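Local structure of glycerol kinase, putative (Plasmodium falciparum, 2W40) at residues S353-Y356 / A357-R361; F208-N212 / M213-P217. The protein probably catalyses the ATP-dependent phosphorylation of glycerol to sn-glycerol 3-phosphate. All blocks are in the same frame, centred on the assembly; numbering follows the deposited sequence.

Contacts 1 and 2 are two local turns in separate parts of the chain. Residues 353-361 belong to the C-terminal FGGY kinase domain and residues 208-217 to the N-terminal one; their centres are 28 Å apart and their nearest atoms about 13 Å, without touching. Contact 1 is the nearer to the ADP site known for this protein: the Tyr356 side chain is about 7 Å from a bound glycerol and about 10 Å from that of Thr270, an ADP-binding residue, although no nucleotide is bound to this chain. Contact 2 lies away from that site, yet the Met213 side chain comes within about 4 Å of a different bound glycerol.

Contact 1: residues S353-Y356 / A357-R361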
ATOM      1  N   SER C 353      14.154   1.931   1.486  1.00  9.82           N
ATOM      2  CA  SER C 353      15.573   2.146   1.051  1.00 10.26           C
ATOM      3  C   SER C 353      16.325   0.840   0.891  1.00 10.95           C
ATOM      4  O   SER C 353      17.500   0.745   1.166  1.00 13.23           O
ATOM      5  CB  SER C 353      16.211   3.189   1.909  1.00 10.93           C
ATOM      6  OG  SER C 353      16.353   2.721   3.144  1.00 11.71           O
ATOM      7  N   GLY C 354      15.652  -0.206   0.404  1.00 11.00           N
ATOM      8  CA  GLY C 354      16.280  -1.518   0.300  1.00  8.48           C
ATOM      9  C   GLY C 354      16.156  -2.262   1.626  1.00  9.90           C
ATOM     10  O   GLY C 354      15.567  -1.794   2.612  1.00 11.09           O
ATOM     11  N   LEU C 355      16.652  -3.468   1.620  1.00  8.84           N
ATOM     12  CA  LEU C 355      16.871  -4.255   2.831  1.00  8.58           C
ATOM     13  C   LEU C 355      18.329  -4.151   3.282  1.00  8.93           C
ATOM     14  O   LEU C 355      19.254  -4.324   2.479  1.00 10.90           O
ATOM     15  CB  LEU C 355      16.539  -5.739   2.639  1.00  8.55           C
ATOM     16  CG  LEU C 355      15.055  -5.993   2.463  1.00 10.19           C
ATOM     17  CD1 LEU C 355      14.800  -7.410   2.022  1.00 16.00           C
ATOM     18  CD2 LEU C 355      14.171  -5.526   3.699  1.00 11.51           C
ATOM     19  N   TYR C 356      18.513  -3.833   4.581  1.00  9.59           N
ATOM     20  CA  TYR C 356      19.852  -3.780   5.206  1.00  9.18           C
ATOM     21  C   TYR C 356      20.140  -5.140   5.783  1.00  9.13           C
ATOM     22  O   TYR C 356      20.059  -6.162   5.022  1.00  9.29           O
ATOM     23  CB  TYR C 356      19.894  -2.627   6.207  1.00  9.90           C
ATOM     24  CG  TYR C 356      19.709  -1.216   5.565  1.00 13.73           C
ATOM     25  CD1 TYR C 356      20.645  -0.309   5.600  1.00 18.98           C
ATOM     26  CD2 TYR C 356      18.418  -0.859   5.015  1.00 15.10           C
ATOM     27  CE1 TYR C 356      20.393   0.994   4.951  1.00 19.07           C
ATOM     28  CE2 TYR C 356      18.136   0.348   4.380  1.00 15.61           C
ATOM     29  CZ  TYR C 356      19.221   1.267   4.354  1.00 18.25           C
ATOM     30  OH  TYR C 356      19.205   2.530   3.861  1.00 17.03           O
ATOM     31  N   ALA C 357      20.481  -5.211   7.097  1.00  8.13           N
ATOM     32  CA  ALA C 357      20.902  -6.509   7.595  1.00  8.75           C
ATOM     33  C   ALA C 357      19.685  -7.469   7.716  1.00  8.84           C
ATOM     34  O   ALA C 357      18.614  -7.044   8.145  1.00  9.57           O
ATOM     35  CB  ALA C 357      21.695  -6.389   8.932  1.00  8.69           C
ATOM     36  N   PRO C 358      19.907  -8.776   7.489  1.00  8.06           N
ATOM     37  CA  PRO C 358      21.178  -9.452   7.048  1.00  8.47           C
ATOM     38  C   PRO C 358      21.271  -9.725   5.549  1.00 10.07           C
ATOM     39  O   PRO C 358      22.309 -10.242   5.082  1.00 10.15           O
ATOM     40  CB  PRO C 358      21.130 -10.791   7.771  1.00 10.00           C
ATOM     41  CG  PRO C 358      19.710 -11.155   7.872  1.00  9.35           C
ATOM     42  CD  PRO C 358      18.938  -9.819   7.925  1.00  9.10           C
ATOM     43  N   ARG C 359      20.204  -9.404   4.802  1.00 10.89           N
ATOM     44  CA  ARG C 359      20.152  -9.765   3.349  1.00 10.66           C
ATOM     45  C   ARG C 359      20.889  -8.808   2.417  1.00  9.85           C
ATOM     46  O   ARG C 359      21.333  -9.211   1.336  1.00 11.83           O
ATOM     47  CB  ARG C 359      18.709  -9.951   2.891  1.00 10.71           C
ATOM     48  CG  ARG C 359      17.898 -10.947   3.755  1.00 12.30           C
ATOM     49  CD  ARG C 359      16.581 -11.236   3.104  1.00 13.90           C
ATOM     50  NE  ARG C 359      15.681 -12.087   3.912  1.00 13.80           N
ATOM     51  CZ  ARG C 359      14.938 -13.070   3.478  1.00 11.62           C
ATOM     52  NH1 ARG C 359      15.059 -13.475   2.212  1.00 17.71           N
ATOM     53  NH2 ARG C 359      14.086 -13.656   4.290  1.00 13.89           N
ATOM     54  N   TRP C 360      20.922  -7.536   2.807  1.00 10.32           N
ATOM     55  CA  TRP C 360      21.675  -6.525   2.060  1.00  8.36           C
ATOM     56  C   TRP C 360      21.257  -6.554   0.556  1.00  9.46           C
ATOM     57  O   TRP C 360      22.062  -6.820  -0.346  1.00 11.82           O
ATOM     58  CB  TRP C 360      23.175  -6.700   2.224  1.00  8.91           C
ATOM     59  CG  TRP C 360      23.548  -6.376   3.663  1.00  8.41           C
ATOM     60  CD1 TRP C 360      23.878  -7.307   4.683  1.00  9.38           C
ATOM     61  CD2 TRP C 360      23.574  -5.079   4.307  1.00  8.65           C
ATOM     62  NE1 TRP C 360      24.120  -6.649   5.847  1.00 10.07           N
ATOM     63  CE2 TRP C 360      23.855  -5.307   5.686  1.00  9.04           C
ATOM     64  CE3 TRP C 360      23.312  -3.769   3.887  1.00 10.50           C
ATOM     65  CZ2 TRP C 360      23.966  -4.273   6.586  1.00 10.99           C
ATOM     66  CZ3 TRP C 360      23.404  -2.754   4.785  1.00 10.18           C
ATOM     67  CH2 TRP C 360      23.728  -3.007   6.123  1.00 10.86           C
ATOM     68  N   ARG C 361      20.000  -6.194   0.320  1.00  9.75           N
ATOM     69  CA  ARG C 361      19.457  -6.143  -1.034  1.00  9.91           C
ATOM     70  C   ARG C 361      19.003  -4.725  -1.307  1.00  9.87           C
ATOM     71  O   ARG C 361      17.900  -4.332  -0.980  1.00 11.42           O
ATOM     72  CB  ARG C 361      18.318  -7.161  -1.097  1.00  9.52           C
ATOM     73  CG  ARG C 361      18.803  -8.547  -1.123  1.00  8.95           C
ATOM     74  CD  ARG C 361      19.545  -8.946  -2.447  1.00 12.32           C
ATOM     75  NE  ARG C 361      18.645  -8.862  -3.611  1.00 15.13           N
ATOM     76  CZ  ARG C 361      17.941  -9.895  -4.107  1.00 13.91           C
ATOM     77  NH1 ARG C 361      17.985 -11.114  -3.582  1.00 15.80           N
ATOM     78  NH2 ARG C 361      17.127  -9.664  -5.121  1.00 16.56           N
TER
HETATM   79  O   HOH W   1      17.629  -7.981   5.181  1.00 10.63           O
HETATM   80  O   HOH W   2      16.882  -5.121   6.865  1.00 16.64           O
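The indole of Trp360 has the backbone of Tyr356 laid across one face, with Tyr356 C 3.6 Å above the plane, over its centre, and Ala357 N on the same face nearer the rim. Tyr356 CB adds a CH-pi contact 4.1 Å from the centroid of the six-membered ring. The two aromatic rings themselves meet obliquely, planes at 63°, Tyr356 CD1 lying 3.8 Å from Trp360 CZ3. At the edge of the phenol, in its plane, is Ser353 OG, which shares a hydrogen bond of 2.9 Å with Tyr356 OH. Trp360 CG stands anti to its carbonyl carbon (chi1 -68°), which folds the indole back along the turn.

This turn lies between strands 347-349 and 366-371 of the C-terminal domain, in the sugar kinase/HSP70/actin superfamily. Trp360 N donates to Tyr356 O over 2.7 Å, an i to i+4 closure and hence an alpha-turn, with a cis peptide before Pro358 inside it. Water 1 also donates to Tyr356 O and accepts from Arg359 N, so the carbonyl is gripped twice. At the base of the loop, Leu355 and Arg361 form a single antiparallel hydrogen-bonded pair: Leu355 N to Arg361 O is 3.0 Å, its N-H fairly straight at 162° though the donor stands above the carbonyl plane; the return bond is more bent. A side chain at Gly354 would strike the preceding carbonyl oxygen and crowd Arg361 O.

Arg359 forms a salt bridge to Glu394 of helix 377-403, Arg361 one to Asp363. Trp360 NE1 bonds to Gly288 O, and Tyr137 packs edge-to-face with the Tyr356 ring.

Contact 2: residues F208-N212 / M213-P217; sequences FNITN and MSVLP
Asn212 turns its carboxamide over the start of the 3-10 segment 213-215, where OD1 faces the backbone N-H and the hydroxyl of Ser214. Ser214 N donates to Asn212 OD1 across 3.1 Å at an N-H...O angle of 148°, the donor tilted somewhat from the carbonyl plane. Ser214 OG lies 2.8 Å from Asn212 OD1, although the hydroxyl could also offer its proton elsewhere, so this second bond remains uncertain. With CG opposite the backbone N (chi1 -175°), the side chain of Asn212 carries OD1 forward along the chain to Ser214.

A side-chain oxygen that bonds to the N-H two residues on, as here, makes an Asx turn, and it sits at the point where the loop winds into the 3-10 segment. Residues 208-217 link helix 202-207 to strand 218-220 in the N-terminal FGGY domain, and Val215 is tied to Ile164 by a backbone hydrogen bond. The backbone continues the winding: Val215 N approaches Asn212 O almost straight, at 173°, but the bond is weak at 3.4 Å, whereas Leu216 N reaches Met213 O at 3.2 Å. Against that same Asn212 carbonyl Val215 presses its CG2, 3.3 Å from O. Ile210 CG2 meets Val215 CG2 at 4.2 Å, methyl against methyl, a small apolar touch beside the polar turn.

Upstream, helix 202-207 ends in a Schellman motif with Asn209 as C-prime residue, Ile210 N pairing with Cys205 O; the loop thus leaves one helix and enters the short 3-10 turn within a few residues. Asn212 ND2 donates both to Asp158 O and to water 3, the latter 2.8 Å away and linked only weakly to Ser214 OG. Thr211 OG1 bonds to the carboxylate of Asp158, and Met213 packs on Trp200 and helix 202-207.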
ATOM      1  N   PHE C 208      37.928   5.160  -3.233  1.00  9.68           N
ATOM      2  CA  PHE C 208      36.851   6.096  -3.251  1.00 10.83           C
ATOM      3  C   PHE C 208      37.201   7.473  -3.809  1.00 11.73           C
ATOM      4  O   PHE C 208      36.440   8.431  -3.658  1.00  9.88           O
ATOM      5  CB  PHE C 208      36.195   6.121  -1.890  1.00 10.06           C
ATOM      6  CG  PHE C 208      35.416   4.848  -1.610  1.00  7.26           C
ATOM      7  CD1 PHE C 208      34.262   4.553  -2.322  1.00  6.66           C
ATOM      8  CD2 PHE C 208      35.884   3.907  -0.662  1.00 10.21           C
ATOM      9  CE1 PHE C 208      33.579   3.336  -2.125  1.00  8.34           C
ATOM     10  CE2 PHE C 208      35.198   2.716  -0.447  1.00 10.31           C
ATOM     11  CZ  PHE C 208      34.061   2.427  -1.158  1.00  8.09           C
ATOM     12  N   ASN C 209      38.377   7.574  -4.405  1.00 11.87           N
ATOM     13  CA  ASN C 209      38.902   8.811  -5.089  1.00 11.70           C
ATOM     14  C   ASN C 209      39.168   9.973  -4.165  1.00 11.57           C
ATOM     15  O   ASN C 209      39.148  11.207  -4.558  1.00 12.99           O
ATOM     16  CB  ASN C 209      37.870   9.303  -6.134  1.00 12.68           C
ATOM     17  CG  ASN C 209      37.636   8.385  -7.306  1.00 16.81           C
ATOM     18  OD1 ASN C 209      37.818   7.144  -7.304  1.00 23.72           O
ATOM     19  ND2 ASN C 209      37.150   9.004  -8.347  1.00 20.16           N
ATOM     20  N   ILE C 210      39.474   9.631  -2.916  1.00 12.20           N
ATOM     21  CA  ILE C 210      39.866  10.618  -1.930  1.00 12.42           C
ATOM     22  C   ILE C 210      41.362  10.752  -2.058  1.00 14.58           C
ATOM     23  O   ILE C 210      42.088   9.993  -1.419  1.00 15.14           O
ATOM     24  CB  ILE C 210      39.452  10.246  -0.499  1.00 13.65           C
ATOM     25  CG1 ILE C 210      37.917  10.122  -0.438  1.00 10.16           C
ATOM     26  CG2 ILE C 210      40.050  11.230   0.489  1.00 13.81           C
ATOM     27  CD1 ILE C 210      37.406   9.423   0.743  1.00 10.98           C
ATOM     28  N   THR C 211      41.805  11.698  -2.909  1.00 13.04           N
ATOM     29  CA  THR C 211      43.209  11.785  -3.304  1.00 14.45           C
ATOM     30  C   THR C 211      44.086  12.502  -2.317  1.00 14.17           C
ATOM     31  O   THR C 211      45.325  12.457  -2.415  1.00 16.46           O
ATOM     32  CB  THR C 211      43.338  12.566  -4.646  1.00 14.94           C
ATOM     33  OG1 THR C 211      42.735  13.844  -4.438  1.00 19.34           O
ATOM     34  CG2 THR C 211      42.628  11.877  -5.792  1.00 15.29           C
ATOM     35  N   ASN C 212      43.467  13.179  -1.339  1.00 11.93           N
ATOM     36  CA  ASN C 212      44.208  13.983  -0.361  1.00 10.64           C
ATOM     37  C   ASN C 212      43.572  13.678   0.989  1.00 11.68           C
ATOM     38  O   ASN C 212      42.469  14.088   1.281  1.00 11.19           O
ATOM     39  CB  ASN C 212      44.095  15.451  -0.740  1.00 10.20           C
ATOM     40  CG  ASN C 212      44.898  16.324   0.107  1.00 14.14           C
ATOM     41  OD1 ASN C 212      45.257  15.942   1.218  1.00 12.37           O
ATOM     42  ND2 ASN C 212      45.116  17.573  -0.365  1.00 13.71           N
ATOM     43  N   MET C 213      44.286  12.873   1.752  1.00 12.42           N
ATOM     44  CA  MET C 213      43.734  12.388   3.006  1.00 12.27           C
ATOM     45  C   MET C 213      43.664  13.463   4.090  1.00 11.78           C
ATOM     46  O   MET C 213      43.124  13.268   5.173  1.00 13.43           O
ATOM     47  CB  MET C 213      44.483  11.109   3.451  1.00 12.35           C
ATOM     48  CG  MET C 213      44.081   9.914   2.640  1.00 13.09           C
ATOM     49  SD  MET C 213      45.094   8.517   2.975  1.00 16.96           S
ATOM     50  CE  MET C 213      44.319   7.842   4.502  1.00 17.78           C
ATOM     51  N   SER C 214      44.275  14.624   3.827  1.00 11.86           N
ATOM     52  CA  SER C 214      44.189  15.721   4.745  1.00 13.71           C
ATOM     53  C   SER C 214      42.827  16.297   4.984  1.00 11.40           C
ATOM     54  O   SER C 214      42.648  17.043   5.937  1.00 13.55           O
ATOM     55  CB  SER C 214      45.164  16.814   4.333  1.00 15.07           C
ATOM     56  OG  SER C 214      44.728  17.696   3.399  1.00 16.15           O
ATOM     57  N   VAL C 215      41.883  16.005   4.086  1.00  9.71           N
ATOM     58  CA  VAL C 215      40.497  16.439   4.213  1.00  9.38           C
ATOM     59  C   VAL C 215      39.725  15.687   5.262  1.00  8.73           C
ATOM     60  O   VAL C 215      38.635  16.066   5.574  1.00  9.09           O
ATOM     61  CB  VAL C 215      39.771  16.382   2.856  1.00  8.85           C
ATOM     62  CG1 VAL C 215      40.570  17.227   1.791  1.00 11.53           C
ATOM     63  CG2 VAL C 215      39.511  14.932   2.441  1.00  9.40           C
ATOM     64  N   LEU C 216      40.297  14.564   5.749  1.00  8.42           N
ATOM     65  CA  LEU C 216      39.690  13.734   6.780  1.00  7.60           C
ATOM     66  C   LEU C 216      40.078  14.240   8.164  1.00  8.01           C
ATOM     67  O   LEU C 216      41.232  14.566   8.415  1.00  9.08           O
ATOM     68  CB  LEU C 216      40.009  12.283   6.554  1.00 11.07           C
ATOM     69  CG  LEU C 216      39.524  11.676   5.231  1.00  9.41           C
ATOM     70  CD1 LEU C 216      40.323  10.350   4.982  1.00 13.59           C
ATOM     71  CD2 LEU C 216      38.069  11.415   5.269  1.00  9.59           C
ATOM     72  N   PRO C 217      39.107  14.265   9.066  1.00  8.45           N
ATOM     73  CA  PRO C 217      39.383  14.726  10.428  1.00  8.57           C
ATOM     74  C   PRO C 217      40.140  13.723  11.255  1.00 10.18           C
ATOM     75  O   PRO C 217      40.035  12.532  11.023  1.00  8.94           O
ATOM     76  CB  PRO C 217      37.944  14.959  10.979  1.00 10.30           C
ATOM     77  CG  PRO C 217      37.111  13.857  10.299  1.00  8.90           C
ATOM     78  CD  PRO C 217      37.706  13.875   8.858  1.00  8.71           C
TER
HETATM   79  O   HOH W   3      46.618  19.476   1.130  1.00 22.18           O